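Local coordinates for erythrocyte membrane protein 1 (Plasmodium falciparum, PDB 2YK0) that probably binds host cell-surface receptors, being the N-terminal NTS-DBL1-alpha and CIDR-gamma part of a PfEMP1 adhesin linked to ABO-dependent rosetting, at residues 81-86 / 96-101; 88-93 / 151-156; 166-171 / 269-274. The protein carries 8 engineered substitutions. All blocks are in the same frame, centred on the assembly; numbering follows the deposited sequence.

Interaction 1: 81-86 / 96-101; sequences LDHLFH and GRKPCY
Arg-97 supplies the direct polar link across this pair of loops: its NH2 donates to Leu-84 O at 2.7 Å, with an N-H...O angle of 162°. The acceptor lies close to the guanidinium plane and uses a lone pair of the carbonyl, so the bond is well aligned. Bends at chi2 and chi3 fold the arginine chain back to this oxygen. Packing adds to the grip, since Leu-84 CD2 rests over one guanidinium face, toward its rim, 3.6 Å from Arg-97 CZ, and the two side chains cross roughly perpendicular. His-83 meets mainly backbone: the CD2 edge of its imidazole points toward Gly-96 O and Arg-97 O, both near the ring plane. His-83 CB packs 3.8 Å from Pro-99 CD. Within its own loop, Asp-82 accepts weakly from Leu-84 N through OD1 and takes Phe-85 N on its backbone O, bonds that hold the loop locally around His-83 and Leu-84. This is loop-on-loop packing near the surface of the DBL1-alpha part. A disulfide from Cys-100 to Cys-142 and helix 157-176 tie it to the helical body, with Val-166 against Leu-81 and His-86, and Tyr-170 against Pro-99.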
loop_
_atom_site.group_PDB
_atom_site.type_symbol
_atom_site.label_atom_id
_atom_site.label_comp_id
_atom_site.label_asym_id
_atom_site.label_seq_id
_atom_site.Cartn_x
_atom_site.Cartn_y
_atom_site.Cartn_z
ATOM N N LEU A 81 24.327 22.733 14.985
ATOM C CA LEU A 81 24.749 22.517 13.601
ATOM C C LEU A 81 23.800 23.212 12.595
ATOM O O LEU A 81 22.580 23.032 12.668
ATOM C CB LEU A 81 24.887 21.001 13.277
ATOM C CG LEU A 81 26.129 20.263 13.805
ATOM C CD1 LEU A 81 25.951 18.770 13.718
ATOM C CD2 LEU A 81 27.368 20.647 13.035
ATOM N N ASP A 82 24.358 23.995 11.654
ATOM C CA ASP A 82 23.541 24.662 10.636
ATOM C C ASP A 82 23.925 24.322 9.219
ATOM O O ASP A 82 25.058 24.544 8.807
ATOM C CB ASP A 82 23.389 26.188 10.860
ATOM C CG ASP A 82 23.099 26.973 9.590
ATOM O OD1 ASP A 82 24.064 27.353 8.908
ATOM O OD2 ASP A 82 21.893 27.145 9.247
ATOM N N HIS A 83 22.928 23.876 8.462
ATOM C CA HIS A 83 23.016 23.450 7.076
ATOM C C HIS A 83 23.570 24.514 6.121
ATOM O O HIS A 83 24.105 24.181 5.054
ATOM C CB HIS A 83 21.656 22.920 6.605
ATOM C CG HIS A 83 20.631 23.991 6.402
ATOM N ND1 HIS A 83 20.001 24.603 7.474
ATOM C CD2 HIS A 83 20.156 24.524 5.250
ATOM C CE1 HIS A 83 19.179 25.494 6.941
ATOM N NE2 HIS A 83 19.229 25.473 5.603
ATOM N N LEU A 84 23.482 25.786 6.520
ATOM C CA LEU A 84 23.972 26.890 5.698
ATOM C C LEU A 84 25.492 26.958 5.747
ATOM O O LEU A 84 26.117 27.627 4.914
ATOM C CB LEU A 84 23.322 28.210 6.137
ATOM C CG LEU A 84 21.797 28.267 5.954
ATOM C CD1 LEU A 84 21.158 29.286 6.861
ATOM C CD2 LEU A 84 21.413 28.482 4.509
ATOM N N PHE A 85 26.091 26.199 6.693
ATOM C CA PHE A 85 27.528 26.193 6.908
ATOM C C PHE A 85 28.155 24.794 7.206
ATOM O O PHE A 85 29.378 24.658 7.267
ATOM C CB PHE A 85 27.856 27.204 8.028
ATOM C CG PHE A 85 27.491 28.655 7.775
ATOM C CD1 PHE A 85 28.256 29.446 6.920
ATOM C CD2 PHE A 85 26.445 29.256 8.464
ATOM C CE1 PHE A 85 27.950 30.793 6.718
ATOM C CE2 PHE A 85 26.125 30.592 8.242
ATOM C CZ PHE A 85 26.877 31.350 7.361
ATOM N N HIS A 86 27.345 23.770 7.411
ATOM C CA HIS A 86 27.912 22.455 7.733
ATOM C C HIS A 86 27.509 21.425 6.691
ATOM O O HIS A 86 26.972 20.344 6.958
ATOM C CB HIS A 86 27.646 22.071 9.213
ATOM C CG HIS A 86 27.955 23.193 10.166
ATOM N ND1 HIS A 86 29.161 23.885 10.109
ATOM C CD2 HIS A 86 27.180 23.747 11.118
ATOM C CE1 HIS A 86 29.084 24.813 11.038
ATOM N NE2 HIS A 86 27.911 24.770 11.672
ATOM N N GLY A 96 19.805 26.401 -0.975
ATOM C CA GLY A 96 19.512 26.558 0.445
ATOM C C GLY A 96 20.362 25.643 1.298
ATOM O O GLY A 96 20.459 25.838 2.515
ATOM N N ARG A 97 20.996 24.625 0.637
ATOM C CA ARG A 97 21.884 23.613 1.212
ATOM C C ARG A 97 21.154 22.811 2.287
ATOM O O ARG A 97 21.683 22.611 3.374
ATOM C CB ARG A 97 23.177 24.255 1.756
ATOM C CG ARG A 97 24.122 24.817 0.691
ATOM C CD ARG A 97 24.008 26.324 0.539
ATOM N NE ARG A 97 24.462 27.079 1.707
ATOM C CZ ARG A 97 23.984 28.266 2.069
ATOM N NH1 ARG A 97 22.997 28.829 1.386
ATOM N NH2 ARG A 97 24.483 28.893 3.117
ATOM N N LYS A 98 19.919 22.363 1.973
ATOM C CA LYS A 98 19.050 21.614 2.887
ATOM C C LYS A 98 19.308 20.107 2.836
ATOM O O LYS A 98 19.306 19.504 1.746
ATOM C CB LYS A 98 17.551 21.878 2.624
ATOM C CG LYS A 98 17.142 23.328 2.377
ATOM C CD LYS A 98 16.499 23.451 0.998
ATOM C CE LYS A 98 16.339 24.867 0.504
ATOM N NZ LYS A 98 16.704 24.987 -0.940
ATOM N N PRO A 99 19.442 19.469 4.023
ATOM C CA PRO A 99 19.590 18.003 4.064
ATOM C C PRO A 99 18.334 17.269 3.515
ATOM O O PRO A 99 18.430 16.136 3.000
ATOM C CB PRO A 99 19.817 17.731 5.566
ATOM C CG PRO A 99 20.248 19.044 6.136
ATOM C CD PRO A 99 19.459 20.043 5.387
ATOM N N CYS A 100 17.153 17.905 3.632
ATOM C CA CYS A 100 15.902 17.340 3.135
ATOM C C CYS A 100 15.487 18.141 1.937
ATOM O O CYS A 100 15.069 19.294 2.070
ATOM C CB CYS A 100 14.818 17.317 4.213
ATOM S SG CYS A 100 15.448 17.078 5.906
ATOM N N TYR A 101 15.674 17.565 0.769
ATOM C CA TYR A 101 15.383 18.216 -0.485
ATOM C C TYR A 101 14.871 17.167 -1.510
ATOM O O TYR A 101 15.661 16.516 -2.207
ATOM C CB TYR A 101 16.656 18.974 -0.957
ATOM C CG TYR A 101 16.468 19.857 -2.171
ATOM C CD1 TYR A 101 16.668 19.357 -3.452
ATOM C CD2 TYR A 101 16.169 21.208 -2.038
ATOM C CE1 TYR A 101 16.489 20.157 -4.573
ATOM C CE2 TYR A 101 16.030 22.032 -3.155
ATOM C CZ TYR A 101 16.209 21.503 -4.424
ATOM O OH TYR A 101 16.071 22.293 -5.546
#

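Interaction 2: 88-93 / 151-156; sequences NIKTGY and NKNTNT
Asn-88 pushes its amide into a polar cluster formed by Asn-151, Asn-153 and Thr-154, and this is the close-packed part of the contact. Its CG comes 3.4 Å from Asn-151 ND2, and the planes of these two amides stand 58° apart. Asn-153 approaches from the opposite direction, with Asn-153 CG 4.5 Å from Asn-88 CG and the amide planes turned by 53°. The receiving loop is a type I beta turn from Asn-151 to Thr-154. With CG of Asn-151 between its backbone N and carbonyl carbon (chi1 60°), OD1 folds back over the turn and accepts weakly from Asn-153 N at 3.0 Å, an Asx turn, and from Thr-154 N at 2.8 Å. The other side is loose and lies at the surface: Lys-90 reaches only the fringe of Asn-153, and its NZ stands 5.8 Å from Lys-152 NZ, a pair of like charges. Lys-90 NZ also bonds weakly to Val-61 O. The contact is plain structural packing in the Duffy-binding-like domain. Two residues beyond the turn, Thr-156 occupies the N-cap of helix 157-176, whose Asn-163 touches Asn-88 while the loop residue Phe-148 packs against Asn-88 and Ile-89.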
loop_
_atom_site.group_PDB
_atom_site.type_symbol
_atom_site.label_atom_id
_atom_site.label_comp_id
_atom_site.label_asym_id
_atom_site.label_seq_id
_atom_site.Cartn_x
_atom_site.Cartn_y
_atom_site.Cartn_z
ATOM N N ASN A 88 28.580 20.396 2.250
ATOM C CA ASN A 88 29.502 20.377 1.118
ATOM C C ASN A 88 28.737 20.604 -0.180
ATOM O O ASN A 88 29.333 20.519 -1.261
ATOM C CB ASN A 88 30.240 19.044 1.072
ATOM C CG ASN A 88 31.440 18.980 1.979
ATOM O OD1 ASN A 88 32.272 19.907 1.987
ATOM N ND2 ASN A 88 31.598 17.857 2.717
ATOM N N ILE A 89 27.415 20.914 -0.067
ATOM C CA ILE A 89 26.495 21.094 -1.196
ATOM C C ILE A 89 26.945 22.189 -2.098
ATOM O O ILE A 89 26.947 23.348 -1.705
ATOM C CB ILE A 89 25.012 21.197 -0.782
ATOM C CG1 ILE A 89 24.633 20.058 0.186
ATOM C CG2 ILE A 89 24.105 21.215 -2.015
ATOM C CD1 ILE A 89 23.593 20.342 1.082
ATOM N N LYS A 90 27.415 21.803 -3.283
ATOM C CA LYS A 90 27.940 22.716 -4.294
ATOM C C LYS A 90 27.125 22.653 -5.579
ATOM O O LYS A 90 27.567 23.178 -6.606
ATOM C CB LYS A 90 29.436 22.457 -4.552
ATOM C CG LYS A 90 30.351 22.911 -3.425
ATOM C CD LYS A 90 31.790 23.050 -3.900
ATOM C CE LYS A 90 32.726 23.536 -2.819
ATOM N NZ LYS A 90 33.502 22.430 -2.191
ATOM N N THR A 91 25.925 22.024 -5.520
ATOM C CA THR A 91 25.003 21.909 -6.661
ATOM C C THR A 91 24.199 23.186 -6.921
ATOM O O THR A 91 24.027 24.022 -6.019
ATOM C CB THR A 91 24.046 20.701 -6.532
ATOM O OG1 THR A 91 23.337 20.586 -7.769
ATOM C CG2 THR A 91 23.020 20.848 -5.381
ATOM N N GLY A 92 23.659 23.267 -8.138
ATOM C CA GLY A 92 22.810 24.365 -8.569
ATOM C C GLY A 92 21.432 24.312 -7.942
ATOM O O GLY A 92 20.995 25.303 -7.356
ATOM N N TYR A 93 20.751 23.144 -8.048
ATOM C CA TYR A 93 19.390 22.921 -7.543
ATOM C C TYR A 93 19.130 23.297 -6.074
ATOM O O TYR A 93 18.186 24.040 -5.806
ATOM C CB TYR A 93 18.823 21.537 -7.939
ATOM C CG TYR A 93 19.460 20.334 -7.267
ATOM C CD1 TYR A 93 19.164 20.009 -5.946
ATOM C CD2 TYR A 93 20.276 19.460 -7.983
ATOM C CE1 TYR A 93 19.730 18.894 -5.326
ATOM C CE2 TYR A 93 20.835 18.329 -7.377
ATOM C CZ TYR A 93 20.557 18.051 -6.047
ATOM O OH TYR A 93 21.098 16.946 -5.434
ATOM N N ASN A 151 35.087 14.815 -2.028
ATOM C CA ASN A 151 35.736 16.142 -2.190
ATOM C C ASN A 151 37.049 16.250 -1.408
ATOM O O ASN A 151 37.344 15.399 -0.573
ATOM C CB ASN A 151 34.805 17.292 -1.797
ATOM C CG ASN A 151 34.344 17.216 -0.363
ATOM O OD1 ASN A 151 35.138 17.326 0.577
ATOM N ND2 ASN A 151 33.076 16.923 -0.158
ATOM N N LYS A 152 37.802 17.326 -1.638
ATOM C CA LYS A 152 39.106 17.507 -1.027
ATOM C C LYS A 152 39.100 17.782 0.441
ATOM O O LYS A 152 40.117 17.560 1.084
ATOM C CB LYS A 152 39.977 18.497 -1.803
ATOM C CG LYS A 152 40.419 17.977 -3.181
ATOM C CD LYS A 152 39.805 18.776 -4.356
ATOM C CE LYS A 152 38.352 18.457 -4.667
ATOM N NZ LYS A 152 37.627 19.647 -5.186
ATOM N N ASN A 153 37.980 18.212 0.995
ATOM C CA ASN A 153 37.919 18.470 2.425
ATOM C C ASN A 153 37.394 17.302 3.236
ATOM O O ASN A 153 37.579 17.306 4.451
ATOM C CB ASN A 153 37.268 19.809 2.777
ATOM C CG ASN A 153 35.860 19.955 2.292
ATOM O OD1 ASN A 153 34.911 19.773 3.055
ATOM N ND2 ASN A 153 35.706 20.303 1.014
ATOM N N THR A 154 36.822 16.271 2.576
ATOM C CA THR A 154 36.378 15.059 3.272
ATOM C C THR A 154 37.406 13.937 3.128
ATOM O O THR A 154 37.462 13.288 2.075
ATOM C CB THR A 154 34.967 14.610 2.881
ATOM O OG1 THR A 154 34.291 15.626 2.134
ATOM C CG2 THR A 154 34.146 14.197 4.105
ATOM N N ASN A 155 38.238 13.732 4.187
ATOM C CA ASN A 155 39.298 12.717 4.264
ATOM C C ASN A 155 39.512 12.128 5.678
ATOM O O ASN A 155 40.302 11.191 5.823
ATOM C CB ASN A 155 40.645 13.200 3.669
ATOM C CG ASN A 155 40.604 14.423 2.779
ATOM O OD1 ASN A 155 40.573 14.338 1.533
ATOM N ND2 ASN A 155 40.620 15.588 3.412
ATOM N N THR A 156 38.830 12.640 6.715
ATOM C CA THR A 156 38.973 12.038 8.047
ATOM C C THR A 156 37.705 11.389 8.588
ATOM O O THR A 156 36.607 11.634 8.077
ATOM C CB THR A 156 39.562 13.031 9.078
ATOM O OG1 THR A 156 38.583 13.985 9.529
ATOM C CG2 THR A 156 40.849 13.688 8.603
#

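Interaction 3: 166-171 / 269-274; sequences VTAKYE and KALTCS
A water sits between Lys-169 and Leu-271 in the groove between two helices, within bonding distance of three groups: 2.9 Å from Lys-169 O, 3.0 Å from Leu-271 O and 2.8 Å from Ser-274 OG. It can donate to the two carbonyls, though not all the acceptors around it can be served at once. The bridge links the backbone of helix 157-176 to the C-terminal part of helix 252-272 and the residues just beyond it. Beside the water the backbones come close, with the CA atoms of Lys-169 and Ala-270 4.5 Å apart. Two reciprocal CA-H...O contacts mark this approach: Lys-169 CA faces Ala-270 O at 3.1 Å, and Leu-271 CA faces Ala-168 O at 3.2 Å. This close helix-helix packing, with alanines at the interface, is part of the helical core of the Duffy-binding-like domain. Ala-168 CB and Ala-270 CB meet at 3.8 Å, small enough side chains to let the helices approach this far. Leu-271 sets its CG anti to its backbone N (chi1 -155°), which brings CD1 alongside the partner helix, 4.1 Å from Ala-168 CB. The same leucine also packs on Leu-195, Phe-199 and Ile-202 of helix 189-207. Lys-169 touches with CB and the backbone, while its chain, extended up to a bend at chi4, leads away and puts NZ over one face of the Tyr-170 ring, toward the rim. Cys-273 is disulfide-bonded to Cys-79.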
loop_
_atom_site.group_PDB
_atom_site.type_symbol
_atom_site.label_atom_id
_atom_site.label_comp_id
_atom_site.label_asym_id
_atom_site.label_seq_id
_atom_site.Cartn_x
_atom_site.Cartn_y
_atom_site.Cartn_z
ATOM N N VAL A 166 25.095 16.062 10.824
ATOM C CA VAL A 166 24.158 17.064 10.279
ATOM C C VAL A 166 22.903 16.332 9.814
ATOM O O VAL A 166 21.801 16.658 10.281
ATOM C CB VAL A 166 24.801 17.960 9.203
ATOM C CG1 VAL A 166 23.757 18.626 8.307
ATOM C CG2 VAL A 166 25.718 18.996 9.843
ATOM N N THR A 167 23.097 15.276 8.988
ATOM C CA THR A 167 22.040 14.390 8.517
ATOM C C THR A 167 21.137 13.965 9.706
ATOM O O THR A 167 19.941 14.214 9.658
ATOM C CB THR A 167 22.678 13.212 7.761
ATOM O OG1 THR A 167 23.137 13.685 6.506
ATOM C CG2 THR A 167 21.726 12.045 7.547
ATOM N N ALA A 168 21.721 13.392 10.779
ATOM C CA ALA A 168 21.019 12.943 11.983
ATOM C C ALA A 168 20.248 14.037 12.646
ATOM O O ALA A 168 19.161 13.762 13.151
ATOM C CB ALA A 168 21.994 12.337 12.981
ATOM N N LYS A 169 20.779 15.280 12.648
ATOM C CA LYS A 169 20.093 16.409 13.305
ATOM C C LYS A 169 18.788 16.798 12.609
ATOM O O LYS A 169 17.731 16.800 13.223
ATOM C CB LYS A 169 21.034 17.630 13.464
ATOM C CG LYS A 169 20.367 18.857 14.111
ATOM C CD LYS A 169 21.157 20.134 13.917
ATOM C CE LYS A 169 20.384 21.362 14.337
ATOM N NZ LYS A 169 19.328 21.712 13.336
ATOM N N TYR A 170 18.893 17.133 11.331
ATOM C CA TYR A 170 17.828 17.563 10.451
ATOM C C TYR A 170 16.802 16.472 10.237
ATOM O O TYR A 170 15.613 16.764 10.224
ATOM C CB TYR A 170 18.450 18.086 9.146
ATOM C CG TYR A 170 19.058 19.468 9.322
ATOM C CD1 TYR A 170 20.299 19.640 9.939
ATOM C CD2 TYR A 170 18.368 20.612 8.922
ATOM C CE1 TYR A 170 20.841 20.915 10.137
ATOM C CE2 TYR A 170 18.904 21.886 9.115
ATOM C CZ TYR A 170 20.144 22.032 9.709
ATOM O OH TYR A 170 20.664 23.288 9.873
ATOM N N GLU A 171 17.242 15.208 10.132
ATOM C CA GLU A 171 16.325 14.087 9.985
ATOM C C GLU A 171 15.546 13.925 11.293
ATOM O O GLU A 171 14.335 13.760 11.256
ATOM C CB GLU A 171 17.080 12.806 9.591
ATOM C CG GLU A 171 16.259 11.519 9.654
ATOM C CD GLU A 171 15.218 11.283 8.578
ATOM O OE1 GLU A 171 15.317 11.892 7.489
ATOM O OE2 GLU A 171 14.343 10.416 8.799
ATOM N N LYS A 269 22.630 11.281 19.565
ATOM C CA LYS A 269 22.471 12.591 20.187
ATOM C C LYS A 269 21.912 13.589 19.176
ATOM O O LYS A 269 20.825 14.115 19.412
ATOM C CB LYS A 269 23.787 13.086 20.816
ATOM C CG LYS A 269 23.809 13.022 22.348
ATOM C CD LYS A 269 24.119 14.395 22.982
ATOM C CE LYS A 269 24.295 14.316 24.483
ATOM N NZ LYS A 269 24.111 15.629 25.149
ATOM N N ALA A 270 22.598 13.790 18.024
ATOM C CA ALA A 270 22.155 14.694 16.943
ATOM C C ALA A 270 20.703 14.358 16.464
ATOM O O ALA A 270 19.906 15.250 16.151
ATOM C CB ALA A 270 23.145 14.648 15.780
ATOM N N LEU A 271 20.351 13.071 16.497
ATOM C CA LEU A 271 19.016 12.632 16.157
ATOM C C LEU A 271 18.006 13.116 17.211
ATOM O O LEU A 271 17.080 13.847 16.847
ATOM C CB LEU A 271 18.994 11.108 16.030
ATOM C CG LEU A 271 17.910 10.550 15.135
ATOM C CD1 LEU A 271 18.318 10.610 13.663
ATOM C CD2 LEU A 271 17.576 9.153 15.536
ATOM N N THR A 272 18.214 12.755 18.514
ATOM C CA THR A 272 17.327 13.111 19.635
ATOM C C THR A 272 17.465 14.557 20.093
ATOM O O THR A 272 16.835 14.978 21.078
ATOM C CB THR A 272 17.491 12.154 20.805
ATOM O OG1 THR A 272 18.851 12.158 21.239
ATOM C CG2 THR A 272 17.031 10.769 20.483
ATOM N N CYS A 273 18.282 15.318 19.361
ATOM C CA CYS A 273 18.581 16.724 19.579
ATOM C C CYS A 273 17.309 17.583 19.623
ATOM O O CYS A 273 17.276 18.547 20.380
ATOM C CB CYS A 273 19.561 17.190 18.509
ATOM S SG CYS A 273 20.074 18.910 18.644
ATOM N N SER A 274 16.241 17.188 18.887
ATOM C CA SER A 274 14.960 17.909 18.841
ATOM C C SER A 274 13.842 17.230 19.641
ATOM O O SER A 274 12.837 17.871 19.926
ATOM C CB SER A 274 14.501 18.116 17.397
ATOM O OG SER A 274 15.384 18.901 16.611
HETATM O O HOH W 1 17.178 16.768 16.064
#

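Helix 157-176 connects the three contacts. Interaction 2 sits at the turn ahead of it, interaction 3 uses its middle, and the loop pair of interaction 1 lies against the same middle stretch. Interactions 1 and 3 have centres about 12 Å apart and touch directly: His-83 N and Tyr-170 OH are 2.7 Å apart, a probable hydrogen bond. Interactions 1 and 2, also about 12 Å apart between centres, alternate along the chain and meet through Ile-89 CD1, 3.7 Å from Arg-97 C, and through a probable hydrogen bond of Tyr-101 OH with O of the poorly ordered Tyr-93. Interactions 2 and 3 do not touch, their nearest atoms being about 7 Å apart. All three lie away from the magnesium sites.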